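Local coordinates for protein endo-beta-1,4-glucanase (Bacillus licheniformis, PDB 2JEN) that hydrolyses internal beta-1,4-glucosidic linkages of glucans, notably the plant cell-wall polysaccharide xyloglucan, at residues T131-Y136 and G241-G246; I158-T163 and A206-A211. The protein carries 1 engineered substitution. All coordinates share one frame; numbering follows the deposited sequence.

Contact 1: residues T131-Y136 and G241-G246. With GLC (alpha-D-glucopyranose), chain C; XYS (alpha-D-xylopyranose), chain B; GLC (alpha-D-glucopyranose), chain D.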
loop_
_atom_site.group_PDB
_atom_site.type_symbol
_atom_site.label_atom_id
_atom_site.label_comp_id
_atom_site.label_asym_id
_atom_site.label_seq_id
_atom_site.Cartn_x
_atom_site.Cartn_y
_atom_site.Cartn_z
ATOM N N THR A 131 22.103 -7.722 -4.976
ATOM C CA THR A 131 23.346 -7.858 -4.250
ATOM C C THR A 131 23.023 -7.907 -2.769
ATOM O O THR A 131 22.433 -6.932 -2.235
ATOM C CB THR A 131 24.279 -6.679 -4.558
ATOM O OG1 THR A 131 24.560 -6.683 -5.973
ATOM C CG2 THR A 131 25.602 -6.817 -3.770
ATOM N N TYR A 132 23.413 -8.991 -2.110
ATOM C CA TYR A 132 23.026 -9.245 -0.720
ATOM C C TYR A 132 23.918 -10.331 -0.177
ATOM O O TYR A 132 24.629 -11.004 -0.919
ATOM C CB TYR A 132 21.545 -9.645 -0.627
ATOM C CG TYR A 132 21.185 -10.863 -1.433
ATOM C CD1 TYR A 132 21.337 -12.138 -0.916
ATOM C CD2 TYR A 132 20.744 -10.751 -2.751
ATOM C CE1 TYR A 132 21.046 -13.254 -1.676
ATOM C CE2 TYR A 132 20.449 -11.851 -3.506
ATOM C CZ TYR A 132 20.608 -13.094 -2.984
ATOM O OH TYR A 132 20.299 -14.223 -3.723
ATOM N N ASN A 133 23.814 -10.558 1.119
ATOM C CA ASN A 133 24.399 -11.736 1.774
ATOM C C ASN A 133 23.418 -12.324 2.777
ATOM O O ASN A 133 22.303 -11.792 2.962
ATOM C CB ASN A 133 25.743 -11.358 2.426
ATOM C CG ASN A 133 25.637 -10.359 3.526
ATOM O OD1 ASN A 133 24.654 -10.365 4.276
ATOM N ND2 ASN A 133 26.669 -9.517 3.678
ATOM N N ALA A 134 23.789 -13.466 3.357
ATOM C CA ALA A 134 23.153 -13.979 4.549
ATOM C C ALA A 134 24.290 -14.206 5.529
ATOM O O ALA A 134 25.244 -14.949 5.204
ATOM C CB ALA A 134 22.383 -15.260 4.294
ATOM N N ALA A 135 24.255 -13.552 6.672
ATOM C CA ALA A 135 25.407 -13.486 7.547
ATOM C C ALA A 135 25.038 -13.383 9.014
ATOM O O ALA A 135 24.124 -12.616 9.376
ATOM C CB ALA A 135 26.309 -12.298 7.181
ATOM N N TYR A 136 25.785 -14.101 9.858
ATOM C CA TYR A 136 25.817 -13.816 11.263
ATOM C C TYR A 136 26.586 -12.537 11.506
ATOM O O TYR A 136 27.583 -12.273 10.817
ATOM C CB TYR A 136 26.495 -14.910 12.061
ATOM C CG TYR A 136 25.656 -16.145 12.251
ATOM C CD1 TYR A 136 24.737 -16.233 13.285
ATOM C CD2 TYR A 136 25.747 -17.239 11.371
ATOM C CE1 TYR A 136 23.952 -17.346 13.445
ATOM C CE2 TYR A 136 24.951 -18.358 11.523
ATOM C CZ TYR A 136 24.054 -18.426 12.584
ATOM O OH TYR A 136 23.266 -19.560 12.762
ATOM N N GLY A 241 21.186 -12.288 9.678
ATOM C CA GLY A 241 20.312 -11.576 8.766
ATOM C C GLY A 241 20.891 -11.443 7.403
ATOM O O GLY A 241 21.849 -12.160 7.059
ATOM N N THR A 242 20.265 -10.605 6.582
ATOM C CA THR A 242 20.716 -10.376 5.219
ATOM C C THR A 242 21.107 -8.925 5.073
ATOM O O THR A 242 20.252 -8.057 5.114
ATOM C CB THR A 242 19.645 -10.746 4.192
ATOM O OG1 THR A 242 18.468 -9.975 4.460
ATOM C CG2 THR A 242 19.251 -12.218 4.213
ATOM N N GLU A 243 22.380 -8.624 4.833
ATOM C CA GLU A 243 22.734 -7.262 4.417
ATOM C C GLU A 243 22.312 -7.127 2.986
ATOM O O GLU A 243 22.644 -7.970 2.145
ATOM C CB GLU A 243 24.229 -6.984 4.514
ATOM C CG GLU A 243 24.792 -7.010 5.929
ATOM C CD GLU A 243 26.239 -6.588 6.000
ATOM O OE1 GLU A 243 27.089 -7.263 5.422
ATOM O OE2 GLU A 243 26.527 -5.560 6.639
ATOM N N VAL A 244 21.529 -6.086 2.682
ATOM C CA VAL A 244 21.058 -5.857 1.336
ATOM C C VAL A 244 21.669 -4.562 0.823
ATOM O O VAL A 244 21.591 -3.515 1.479
ATOM C CB VAL A 244 19.530 -5.767 1.237
ATOM C CG1 VAL A 244 19.146 -5.549 -0.254
ATOM C CG2 VAL A 244 18.867 -7.029 1.832
ATOM N N PHE A 245 22.343 -4.659 -0.333
ATOM C CA PHE A 245 22.939 -3.558 -1.025
ATOM C C PHE A 245 21.975 -3.027 -2.085
ATOM O O PHE A 245 21.820 -1.818 -2.282
ATOM C CB PHE A 245 24.255 -3.996 -1.645
ATOM C CG PHE A 245 25.258 -4.500 -0.658
ATOM C CD1 PHE A 245 25.202 -5.819 -0.209
ATOM C CD2 PHE A 245 26.237 -3.672 -0.157
ATOM C CE1 PHE A 245 26.127 -6.294 0.727
ATOM C CE2 PHE A 245 27.196 -4.172 0.758
ATOM C CZ PHE A 245 27.128 -5.477 1.186
ATOM N N GLY A 246 21.306 -3.941 -2.770
ATOM C CA GLY A 246 20.266 -3.568 -3.721
ATOM C C GLY A 246 19.504 -4.774 -4.186
ATOM O O GLY A 246 20.012 -5.900 -4.097
HETATM C C1 GLC C . 30.825 -3.733 3.380
HETATM C C2 GLC C . 30.572 -5.117 3.930
HETATM C C3 GLC C . 29.527 -5.102 5.019
HETATM C C4 GLC C . 29.786 -4.010 6.060
HETATM C C5 GLC C . 30.097 -2.690 5.335
HETATM C C6 GLC C . 30.492 -1.610 6.338
HETATM O O2 GLC C . 30.110 -5.947 2.886
HETATM O O3 GLC C . 29.532 -6.352 5.658
HETATM O O4 GLC C . 28.667 -3.903 6.940
HETATM O O5 GLC C . 31.186 -2.876 4.460
HETATM O O6 GLC C . 30.448 -0.337 5.691
HETATM C C1 XYS B . 30.966 -4.926 -2.093
HETATM C C2 XYS B . 31.327 -4.966 -3.556
HETATM C C3 XYS B . 30.277 -4.243 -4.370
HETATM C C4 XYS B . 28.915 -4.837 -4.057
HETATM C C5 XYS B . 28.707 -4.771 -2.556
HETATM O O2 XYS B . 32.619 -4.380 -3.764
HETATM O O3 XYS B . 30.563 -4.326 -5.759
HETATM O O4 XYS B . 27.922 -4.029 -4.673
HETATM O O5 XYS B . 29.715 -5.493 -1.851
HETATM C C1 GLC D . 29.079 -5.164 9.727
HETATM C C2 GLC D . 29.265 -3.723 10.194
HETATM C C3 GLC D . 28.238 -3.426 11.254
HETATM C C4 GLC D . 26.851 -3.571 10.637
HETATM C C5 GLC D . 26.769 -5.026 10.155
HETATM C C6 GLC D . 25.383 -5.453 9.657
HETATM O O1 GLC D . 30.033 -5.562 8.783
HETATM O O2 GLC D . 30.507 -3.432 10.797
HETATM O O3 GLC D . 28.592 -2.139 11.764
HETATM O O4 GLC D . 25.849 -3.372 11.611
HETATM O O5 GLC D . 27.770 -5.238 9.169
HETATM O O6 GLC D . 24.903 -4.597 8.642
#
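Thr-131 to Ala-135 runs antiparallel to Gly-241 to Gly-246, the end-to-end directions 169° apart, as neighbours in the glycan-binding sheet of the family 12 beta-jelly-roll. Ala-135 and Gly-241 form a hydrogen-bonded pair at one end. At the other sits a classic beta bulge: Phe-245 and Gly-246 both face Thr-131, whose O accepts Phe-245 N at 3.0 Å and Gly-246 N at 3.2 Å, the latter in the carbonyl plane on a lone pair.

Asn-133 and Glu-243 carry the middle. Asn-133 N donates to Glu-243 O, and Asn-133 OD1 takes Glu-243 N at 2.9 Å from above its carbonyl plane, so a side chain does what a backbone carbonyl would otherwise do. The Asn-133 carbonyl itself is buried without a hydrogen-bonding partner. CG set between backbone N and carbonyl carbon (chi1 64°) brings the Asn-133 amide close to Glu-243, where OD1 meets N and ND2 reaches OE1 at 2.9 Å, within the amide plane and on the anti lone pair. Amide and carboxylate are nearly coplanar, 23° apart. The same OE1 receives O3 of the chain C glucose at 2.6 Å, while Glu-243 OE2 accepts O6 of the chain D glucose at 2.8 Å. With an alanine at Asn-133, Glu-243 N would probably be left without its acceptor and the carboxylate, lacking one of its grips, freer to turn away from the sugars.

On the other side of the sheet Tyr-132 and Val-244 face the second sheet, where Val-244 meets Trp-77 and Trp-79. Phe-245 has Thr-131 O and O2 of the chain C glucose at its edge, and C5 of the xylose sits over one face, offset toward the rim, 3.6 Å from Phe-245 CD2.

Contact 2: residues I158-T163 and A206-A211. With GLC (alpha-D-glucopyranose), chain C.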
loop_
_atom_site.group_PDB
_atom_site.type_symbol
_atom_site.label_atom_id
_atom_site.label_comp_id
_atom_site.label_asym_id
_atom_site.label_seq_id
_atom_site.Cartn_x
_atom_site.Cartn_y
_atom_site.Cartn_z
ATOM N N ILE A 158 29.888 -13.951 9.799
ATOM C CA ILE A 158 30.000 -15.289 9.234
ATOM C C ILE A 158 28.985 -15.382 8.128
ATOM O O ILE A 158 27.777 -15.522 8.399
ATOM C CB ILE A 158 29.849 -16.398 10.290
ATOM C CG1 ILE A 158 30.786 -16.190 11.485
ATOM C CG2 ILE A 158 30.044 -17.774 9.619
ATOM C CD1 ILE A 158 30.622 -17.152 12.610
ATOM N N TRP A 159 29.441 -15.291 6.896
ATOM C CA TRP A 159 28.572 -15.242 5.734
ATOM C C TRP A 159 28.314 -16.647 5.188
ATOM O O TRP A 159 29.239 -17.342 4.744
ATOM C CB TRP A 159 29.134 -14.395 4.588
ATOM C CG TRP A 159 29.441 -12.956 4.870
ATOM C CD1 TRP A 159 29.791 -12.366 6.056
ATOM C CD2 TRP A 159 29.517 -11.939 3.876
ATOM N NE1 TRP A 159 30.035 -11.022 5.855
ATOM C CE2 TRP A 159 29.883 -10.746 4.520
ATOM C CE3 TRP A 159 29.309 -11.925 2.510
ATOM C CZ2 TRP A 159 30.046 -9.543 3.834
ATOM C CZ3 TRP A 159 29.463 -10.711 1.824
ATOM C CH2 TRP A 159 29.847 -9.550 2.505
ATOM N N LEU A 160 27.054 -17.061 5.223
ATOM C CA LEU A 160 26.610 -18.313 4.636
ATOM C C LEU A 160 26.201 -18.148 3.191
ATOM O O LEU A 160 26.123 -19.130 2.458
ATOM C CB LEU A 160 25.471 -18.891 5.450
ATOM C CG LEU A 160 25.750 -19.205 6.908
ATOM C CD1 LEU A 160 24.542 -19.870 7.583
ATOM C CD2 LEU A 160 27.036 -20.029 7.130
ATOM N N ASN A 161 25.931 -16.905 2.781
ATOM C CA ASN A 161 25.608 -16.600 1.403
ATOM C C ASN A 161 26.307 -15.312 1.047
ATOM O O ASN A 161 26.249 -14.347 1.811
ATOM C CB ASN A 161 24.083 -16.427 1.230
ATOM C CG ASN A 161 23.664 -16.080 -0.205
ATOM O OD1 ASN A 161 24.036 -15.025 -0.718
ATOM N ND2 ASN A 161 22.895 -16.968 -0.839
ATOM N N ASN A 162 26.965 -15.286 -0.120
ATOM C CA ASN A 162 27.460 -14.054 -0.722
ATOM C C ASN A 162 26.903 -14.008 -2.124
ATOM O O ASN A 162 27.216 -14.904 -2.942
ATOM C CB ASN A 162 29.010 -14.021 -0.769
ATOM C CG ASN A 162 29.547 -12.745 -1.299
ATOM O OD1 ASN A 162 28.788 -11.801 -1.553
ATOM N ND2 ASN A 162 30.864 -12.707 -1.560
ATOM N N THR A 163 26.070 -13.012 -2.435
ATOM C CA THR A 163 25.536 -12.843 -3.766
ATOM C C THR A 163 25.933 -11.482 -4.294
ATOM O O THR A 163 25.324 -10.454 -3.999
ATOM C CB THR A 163 24.015 -13.059 -3.789
ATOM O OG1 THR A 163 23.738 -14.405 -3.358
ATOM C CG2 THR A 163 23.458 -12.857 -5.208
ATOM N N ALA A 206 31.625 -21.516 -0.615
ATOM C CA ALA A 206 30.428 -21.700 -1.449
ATOM C C ALA A 206 29.241 -21.417 -0.541
ATOM O O ALA A 206 29.329 -21.590 0.660
ATOM C CB ALA A 206 30.353 -23.121 -1.996
ATOM N N ASN A 207 28.129 -20.980 -1.134
ATOM C CA ASN A 207 26.948 -20.685 -0.336
ATOM C C ASN A 207 26.364 -21.953 0.253
ATOM O O ASN A 207 26.452 -23.032 -0.355
ATOM C CB ASN A 207 25.916 -19.986 -1.181
ATOM C CG ASN A 207 26.362 -18.621 -1.656
ATOM O OD1 ASN A 207 27.290 -18.004 -1.108
ATOM N ND2 ASN A 207 25.686 -18.127 -2.712
ATOM N N THR A 208 25.743 -21.824 1.423
ATOM C CA THR A 208 24.985 -22.911 2.021
ATOM C C THR A 208 23.709 -22.402 2.640
ATOM O O THR A 208 23.699 -21.277 3.165
ATOM C CB THR A 208 25.822 -23.670 3.086
ATOM O OG1 THR A 208 25.149 -24.879 3.470
ATOM C CG2 THR A 208 26.166 -22.852 4.340
ATOM N N GLN A 209 22.697 -23.251 2.672
ATOM C CA GLN A 209 21.405 -22.932 3.282
ATOM C C GLN A 209 21.239 -23.386 4.698
ATOM O O GLN A 209 20.196 -23.157 5.301
ATOM C CB GLN A 209 20.264 -23.485 2.407
ATOM C CG GLN A 209 20.115 -22.779 1.081
ATOM C CD GLN A 209 18.884 -23.159 0.286
ATOM O OE1 GLN A 209 18.296 -22.318 -0.401
ATOM N NE2 GLN A 209 18.551 -24.432 0.289
ATOM N N SER A 210 22.231 -24.070 5.279
ATOM C CA SER A 210 22.120 -24.470 6.651
ATOM C C SER A 210 23.503 -24.590 7.275
ATOM O O SER A 210 24.482 -24.915 6.569
ATOM C CB SER A 210 21.338 -25.761 6.792
ATOM O OG SER A 210 22.109 -26.800 6.275
ATOM N N ALA A 211 23.589 -24.322 8.562
ATOM C CA ALA A 211 24.840 -24.494 9.288
ATOM C C ALA A 211 24.575 -24.677 10.750
ATOM O O ALA A 211 23.615 -24.187 11.311
ATOM C CB ALA A 211 25.767 -23.319 9.080
HETATM C C1 GLC C . 30.825 -3.733 3.380
HETATM C C2 GLC C . 30.572 -5.117 3.930
HETATM C C3 GLC C . 29.527 -5.102 5.019
HETATM C C4 GLC C . 29.786 -4.010 6.060
HETATM C C5 GLC C . 30.097 -2.690 5.335
HETATM C C6 GLC C . 30.492 -1.610 6.338
HETATM O O2 GLC C . 30.110 -5.947 2.886
HETATM O O3 GLC C . 29.532 -6.352 5.658
HETATM O O4 GLC C . 28.667 -3.903 6.940
HETATM O O5 GLC C . 31.186 -2.876 4.460
HETATM O O6 GLC C . 30.448 -0.337 5.691
HETATM O O HOH W 1 24.724 -16.329 -5.003
#
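Asn-161 and Asn-207 bring the backbones together, their CA atoms 4.6 Å apart, where a corner in strand 154-163 meets the loop entering strand 210-214. Thr-208 N donates to Leu-160 O at 2.9 Å, almost in line with the carbonyl. One residue along, a side chain takes over: Asn-207 OD1 accepts Asn-162 N at 2.9 Å, the donor standing 43° out of the amide's carbonyl plane.

The Asn-207 amide also stacks on that of Asn-161, the planes 18° apart. Thr-163 OG1 holds the Asn-161 amide by donating to OD1 at 2.7 Å, on a lone pair. A water bridges Thr-163 OG1 and, weakly, Asn-207 ND2. The apolar half belongs to Leu-160, both of whose methyls, CD1 and CD2, lie 4.0 Å from Ala-211 CB.

Trp-159 turns to the glycan instead, with O2 of the chain C glucose at its ring edge. Leu-160 and Asn-161 form a classic bulge opposite Ala-134 of strand 131-141; Leu-160 also packs on Val-122 of strand 118-128 and Trp-182 of strand 180-192, and Ile-158 rests against helix 215-225.

How the contacts relate
Contact 1 is buried and joins strands of one sheet; contact 2, its centre about 10 Å from that of contact 1, lies at the surface, where a loop passes from that sheet toward the other one. Strands 131-141 and 154-163 connect them as antiparallel neighbours, with Ala-134 O probably hydrogen-bonded to Leu-160 N, and Asn-133 ND2 packing against Trp-159. Along the chain, contact 2 is nested within the loop that contact 1 closes. Both reach the chain C glucose, but differently: contact 1 offers a carboxylate and an aromatic ring, contact 2 a tryptophan edge. The surface contact has stacked amides and a bridging water; the interior one has strand pairing interrupted by a bulge and the Asn-133 side chain.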